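Local coordinates for protein galactitol 1-phosphate 5-dehydrogenase (Escherichia coli, PDB 4UEK) that catalyses the zinc-dependent, NAD-linked oxidation of galactitol 1-phosphate to D-tagatose 6-phosphate as a homodimeric member of the zinc-containing alcohol dehydrogenase family, at residues A[35-40]-A[115-120]; A[4-9]-A[51-56]. All blocks are in the same frame, centred on the assembly; numbering follows the deposited sequence.

Contact 1: residues A[35-40]-A[115-120]. With ZN (zinc ion), chain C.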
loop_
_atom_site.group_PDB
_atom_site.type_symbol
_atom_site.label_atom_id
_atom_site.label_comp_id
_atom_site.label_asym_id
_atom_site.label_seq_id
_atom_site.Cartn_x
_atom_site.Cartn_y
_atom_site.Cartn_z
ATOM N N SER A 35 -11.655 1.859 32.594
ATOM C CA SER A 35 -11.278 0.804 31.673
ATOM C C SER A 35 -12.293 0.720 30.542
ATOM O O SER A 35 -13.487 0.515 30.779
ATOM C CB SER A 35 -11.165 -0.528 32.424
ATOM O OG SER A 35 -10.719 -1.567 31.574
ATOM N N GLY A 36 -11.812 0.896 29.311
ATOM C CA GLY A 36 -12.695 1.031 28.176
ATOM C C GLY A 36 -12.785 -0.157 27.249
ATOM O O GLY A 36 -11.842 -0.937 27.114
ATOM N N LEU A 37 -13.930 -0.280 26.597
ATOM C CA LEU A 37 -14.156 -1.320 25.596
ATOM C C LEU A 37 -13.724 -0.876 24.193
ATOM O O LEU A 37 -14.284 0.070 23.654
ATOM C CB LEU A 37 -15.636 -1.708 25.591
ATOM C CG LEU A 37 -16.040 -2.860 24.670
ATOM C CD1 LEU A 37 -15.660 -4.178 25.325
ATOM C CD2 LEU A 37 -17.528 -2.817 24.364
ATOM N N CYS A 38 -12.742 -1.559 23.597
ATOM C CA CYS A 38 -12.280 -1.237 22.239
ATOM C C CYS A 38 -13.204 -1.826 21.181
ATOM O O CYS A 38 -13.799 -2.886 21.382
ATOM C CB CYS A 38 -10.841 -1.757 22.014
ATOM S SG CYS A 38 -10.005 -1.281 20.443
ATOM N N GLY A 39 -13.321 -1.133 20.052
ATOM C CA GLY A 39 -14.019 -1.662 18.897
ATOM C C GLY A 39 -13.547 -3.059 18.540
ATOM O O GLY A 39 -14.348 -3.887 18.137
ATOM N N SER A 40 -12.255 -3.329 18.720
ATOM C CA SER A 40 -11.682 -4.633 18.388
ATOM C C SER A 40 -12.065 -5.728 19.387
ATOM O O SER A 40 -11.859 -6.913 19.114
ATOM C CB SER A 40 -10.158 -4.537 18.307
ATOM O OG SER A 40 -9.599 -4.243 19.577
ATOM N N GLY A 115 -6.760 -9.194 30.816
ATOM C CA GLY A 115 -6.616 -7.746 30.800
ATOM C C GLY A 115 -7.324 -6.957 31.894
ATOM O O GLY A 115 -7.651 -7.488 32.971
ATOM N N GLY A 116 -7.572 -5.680 31.600
ATOM C CA GLY A 116 -8.018 -4.712 32.600
ATOM C C GLY A 116 -9.490 -4.580 32.957
ATOM O O GLY A 116 -9.861 -3.612 33.605
ATOM N N PHE A 117 -10.343 -5.521 32.555
ATOM C CA PHE A 117 -11.714 -5.499 33.049
ATOM C C PHE A 117 -11.721 -6.237 34.392
ATOM O O PHE A 117 -12.354 -7.294 34.547
ATOM C CB PHE A 117 -12.706 -6.138 32.061
ATOM C CG PHE A 117 -12.838 -5.399 30.750
ATOM C CD1 PHE A 117 -12.522 -4.046 30.655
ATOM C CD2 PHE A 117 -13.263 -6.067 29.607
ATOM C CE1 PHE A 117 -12.634 -3.374 29.447
ATOM C CE2 PHE A 117 -13.379 -5.401 28.390
ATOM C CZ PHE A 117 -13.061 -4.053 28.308
ATOM N N ALA A 118 -11.000 -5.667 35.352
ATOM C CA ALA A 118 -10.831 -6.258 36.667
ATOM C C ALA A 118 -10.532 -5.152 37.685
ATOM O O ALA A 118 -10.189 -4.031 37.300
ATOM C CB ALA A 118 -9.719 -7.297 36.641
ATOM N N GLU A 119 -10.675 -5.446 38.975
ATOM C CA GLU A 119 -10.345 -4.447 39.995
ATOM C C GLU A 119 -8.839 -4.191 40.117
ATOM O O GLU A 119 -8.415 -3.068 40.379
ATOM C CB GLU A 119 -10.906 -4.866 41.361
ATOM C CG GLU A 119 -12.433 -4.896 41.443
ATOM C CD GLU A 119 -12.956 -5.136 42.866
ATOM O OE1 GLU A 119 -12.779 -4.255 43.730
ATOM O OE2 GLU A 119 -13.545 -6.209 43.124
ATOM N N TYR A 120 -8.037 -5.242 39.970
ATOM C CA TYR A 120 -6.582 -5.133 40.057
ATOM C C TYR A 120 -5.946 -5.967 38.960
ATOM O O TYR A 120 -6.479 -7.009 38.580
ATOM C CB TYR A 120 -6.050 -5.621 41.413
ATOM C CG TYR A 120 -6.536 -4.854 42.636
ATOM C CD1 TYR A 120 -7.777 -5.130 43.202
ATOM C CD2 TYR A 120 -5.743 -3.883 43.237
ATOM C CE1 TYR A 120 -8.228 -4.441 44.329
ATOM C CE2 TYR A 120 -6.182 -3.185 44.376
ATOM C CZ TYR A 120 -7.425 -3.469 44.907
ATOM O OH TYR A 120 -7.880 -2.793 46.014
HETATM ZN ZN ZN C . -7.643 -1.356 20.888
HETATM O O HOH W 1 -7.414 0.636 21.555
#
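The apolar part of this contact is carried by the ring of F117, whose outer atoms point toward residues 35-37. CG stands anti to the carbonyl carbon of F117 (chi1 -65°), which sends the ring obliquely toward the 35-37 backbone. The CD1 methyl of L37 lies 4.0 Å from F117 CZ and approaches the ring at a slant.

Polar atoms meet the same ring at its rim: S35 OG is 3.2 Å from F117 CD1, and G36 O is 3.5 Å from F117 CE1, both near the ring plane. S35 OG also lies 3.0 Å from G116 O, a possible hydrogen bond, though the hydroxyl could donate elsewhere.

Metal binding begins one residue beyond L37. C38 SG holds the zinc ion at 2.4 Å, and water 1 sits 2.1 Å from that zinc; H59 is a further ligand. S40 N donates to C38 SG over 3.5 Å at 166°, a capping bond at the turn into helix 41-46.

Oxygens at a ring's rim face its slightly positive hydrogens, so the buried F117 edge is probably a favourable neighbour. The N-H on C38 SG probably helps hold it at what is, by similarity, the catalytic zinc.

Contact 2: residues A[4-9]-A[51-56]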
loop_
_atom_site.group_PDB
_atom_site.type_symbol
_atom_site.label_atom_id
_atom_site.label_comp_id
_atom_site.label_asym_id
_atom_site.label_seq_id
_atom_site.Cartn_x
_atom_site.Cartn_y
_atom_site.Cartn_z
ATOM N N VAL A 4 -14.700 -8.941 34.629
ATOM C CA VAL A 4 -15.628 -9.347 33.591
ATOM C C VAL A 4 -14.950 -10.418 32.751
ATOM O O VAL A 4 -13.866 -10.200 32.212
ATOM C CB VAL A 4 -16.061 -8.159 32.713
ATOM C CG1 VAL A 4 -17.109 -8.607 31.693
ATOM C CG2 VAL A 4 -16.616 -7.054 33.594
ATOM N N VAL A 5 -15.586 -11.578 32.662
ATOM C CA VAL A 5 -15.041 -12.703 31.917
ATOM C C VAL A 5 -16.000 -13.082 30.806
ATOM O O VAL A 5 -17.167 -13.367 31.069
ATOM C CB VAL A 5 -14.802 -13.926 32.821
ATOM C CG1 VAL A 5 -14.056 -14.999 32.054
ATOM C CG2 VAL A 5 -14.019 -13.533 34.068
ATOM N N ASN A 6 -15.525 -13.086 29.560
ATOM C CA ASN A 6 -16.405 -13.503 28.477
ATOM C C ASN A 6 -16.036 -14.890 27.968
ATOM O O ASN A 6 -14.881 -15.334 28.059
ATOM C CB ASN A 6 -16.426 -12.466 27.343
ATOM C CG ASN A 6 -15.066 -12.218 26.739
ATOM O OD1 ASN A 6 -14.191 -11.616 27.364
ATOM N ND2 ASN A 6 -14.891 -12.651 25.494
ATOM N N ASP A 7 -17.042 -15.589 27.467
ATOM C CA ASP A 7 -16.884 -17.000 27.176
ATOM C C ASP A 7 -17.366 -17.319 25.779
ATOM O O ASP A 7 -17.886 -16.448 25.083
ATOM C CB ASP A 7 -17.637 -17.843 28.209
ATOM C CG ASP A 7 -16.919 -19.142 28.536
ATOM O OD1 ASP A 7 -16.278 -19.714 27.627
ATOM O OD2 ASP A 7 -16.984 -19.581 29.705
ATOM N N THR A 8 -17.221 -18.588 25.407
ATOM C CA THR A 8 -17.324 -19.054 24.027
ATOM C C THR A 8 -18.405 -18.398 23.167
ATOM O O THR A 8 -18.089 -17.679 22.214
ATOM C CB THR A 8 -17.536 -20.580 24.002
ATOM O OG1 THR A 8 -16.406 -21.219 24.608
ATOM C CG2 THR A 8 -17.677 -21.074 22.581
ATOM N N ASP A 9 -19.672 -18.621 23.487
ATOM C CA ASP A 9 -20.718 -18.167 22.577
ATOM C C ASP A 9 -21.296 -16.808 22.961
ATOM O O ASP A 9 -22.513 -16.638 23.017
ATOM C CB ASP A 9 -21.837 -19.208 22.490
ATOM C CG ASP A 9 -21.465 -20.390 21.613
ATOM O OD1 ASP A 9 -20.546 -20.247 20.779
ATOM O OD2 ASP A 9 -22.096 -21.459 21.750
ATOM N N HIS A 51 -8.205 -15.354 21.468
ATOM C CA HIS A 51 -7.202 -16.421 21.401
ATOM C C HIS A 51 -7.546 -17.619 22.289
ATOM O O HIS A 51 -7.062 -18.731 22.062
ATOM C CB HIS A 51 -5.826 -15.867 21.770
ATOM C CG HIS A 51 -5.160 -15.131 20.650
ATOM N ND1 HIS A 51 -4.759 -13.817 20.755
ATOM C CD2 HIS A 51 -4.827 -15.527 19.399
ATOM C CE1 HIS A 51 -4.207 -13.435 19.618
ATOM N NE2 HIS A 51 -4.237 -14.454 18.778
ATOM N N TYR A 52 -8.381 -17.388 23.297
ATOM C CA TYR A 52 -8.878 -18.465 24.150
ATOM C C TYR A 52 -10.116 -18.011 24.902
ATOM O O TYR A 52 -10.405 -16.809 24.974
ATOM C CB TYR A 52 -7.808 -18.924 25.145
ATOM C CG TYR A 52 -7.293 -17.803 26.011
ATOM C CD1 TYR A 52 -6.243 -16.999 25.584
ATOM C CD2 TYR A 52 -7.869 -17.536 27.249
ATOM C CE1 TYR A 52 -5.766 -15.967 26.369
ATOM C CE2 TYR A 52 -7.409 -16.503 28.037
ATOM C CZ TYR A 52 -6.360 -15.721 27.595
ATOM O OH TYR A 52 -5.902 -14.689 28.390
ATOM N N TYR A 53 -10.843 -18.991 25.436
ATOM C CA TYR A 53 -11.983 -18.767 26.314
ATOM C C TYR A 53 -11.897 -19.746 27.479
ATOM O O TYR A 53 -11.412 -20.866 27.316
ATOM C CB TYR A 53 -13.310 -18.943 25.566
ATOM C CG TYR A 53 -13.492 -17.957 24.443
ATOM C CD1 TYR A 53 -14.008 -16.687 24.681
ATOM C CD2 TYR A 53 -13.133 -18.288 23.145
ATOM C CE1 TYR A 53 -14.164 -15.782 23.651
ATOM C CE2 TYR A 53 -13.285 -17.390 22.111
ATOM C CZ TYR A 53 -13.803 -16.141 22.371
ATOM O OH TYR A 53 -13.947 -15.254 21.337
ATOM N N PRO A 54 -12.350 -19.329 28.665
ATOM C CA PRO A 54 -12.853 -17.996 29.021
ATOM C C PRO A 54 -11.731 -16.966 29.085
ATOM O O PRO A 54 -10.587 -17.341 29.336
ATOM C CB PRO A 54 -13.472 -18.222 30.405
ATOM C CG PRO A 54 -12.711 -19.389 30.964
ATOM C CD PRO A 54 -12.422 -20.272 29.795
ATOM N N ILE A 55 -12.026 -15.693 28.859
ATOM C CA ILE A 55 -10.947 -14.703 28.864
ATOM C C ILE A 55 -11.382 -13.375 29.498
ATOM O O ILE A 55 -12.552 -13.022 29.448
ATOM C CB ILE A 55 -10.424 -14.463 27.430
ATOM C CG1 ILE A 55 -9.162 -13.603 27.439
ATOM C CG2 ILE A 55 -11.524 -13.880 26.525
ATOM C CD1 ILE A 55 -8.550 -13.445 26.068
ATOM N N THR A 56 -10.448 -12.661 30.119
ATOM C CA THR A 56 -10.727 -11.303 30.589
ATOM C C THR A 56 -10.056 -10.280 29.686
ATOM O O THR A 56 -8.834 -10.207 29.633
ATOM C CB THR A 56 -10.248 -11.064 32.040
ATOM O OG1 THR A 56 -10.939 -11.940 32.933
ATOM C CG2 THR A 56 -10.527 -9.614 32.456
#
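V4 and T56 open a short antiparallel pairing that sets strand 2-7, one half of a two-stranded antiparallel sheet with strand 11-16, against the 51-56 loop of the GroES-like domain. V4 O lies 3.4 Å from T56 CG2. V5 follows with its two methyls divided: CG1, anti to the backbone N (chi1 -172°), runs alongside P54 and comes 3.7 Å from P54 CB, while CG2 faces T56 OG1.

N6 and I55 form the hydrogen-bonded pair, a single bridge. N6 N donates to I55 O over 3.0 Å, and I55 N returns to N6 O over 3.0 Å. The N6 amide stands almost perpendicular to the Y53 ring, at that ring's edge.

At D7 the carboxylate runs in the opposite sense to the Y53 ring, the two planes nearly parallel. D7 OD1 accepts from T8 N at 2.7 Å, met on the anti side, and D7 OD2 makes a salt bridge to R13 of strand 11-16. An alanine here would remove both anchors, and is likely to leave R13 without its carboxylate mate and the backbone at T8 less firmly fixed.

Y53, preceding a cis peptide to P54, is secured at its hydroxyl by R44 O and A50 N. T8 CA sits over one face of the Y53 ring, 4.2 Å from its centroid and 20° off the normal, a CH-pi contact.

How the contacts relate
The centres of contacts 1 and 2 lie 13 Å apart on the same side of the chain's centre, and along the sequence their segments alternate: 4-9, 35-40, 51-56, 115-120. They touch directly. G115 N comes within 2.6 Å of T56 O and F117 O within 2.9 Å of V4 N, both probable hydrogen bonds, so the 115-120 loop meets both segments of contact 2. F326 of helix 323-333 touches F117 and V4 alike. Contact 1 is buried, with the zinc ligand C38 on one of its segments, whereas contact 2 is partly buried and farther out. The N-terminal strand 2-7 is thereby joined through two loops to strand 27-36, whose continuation supplies that ligand.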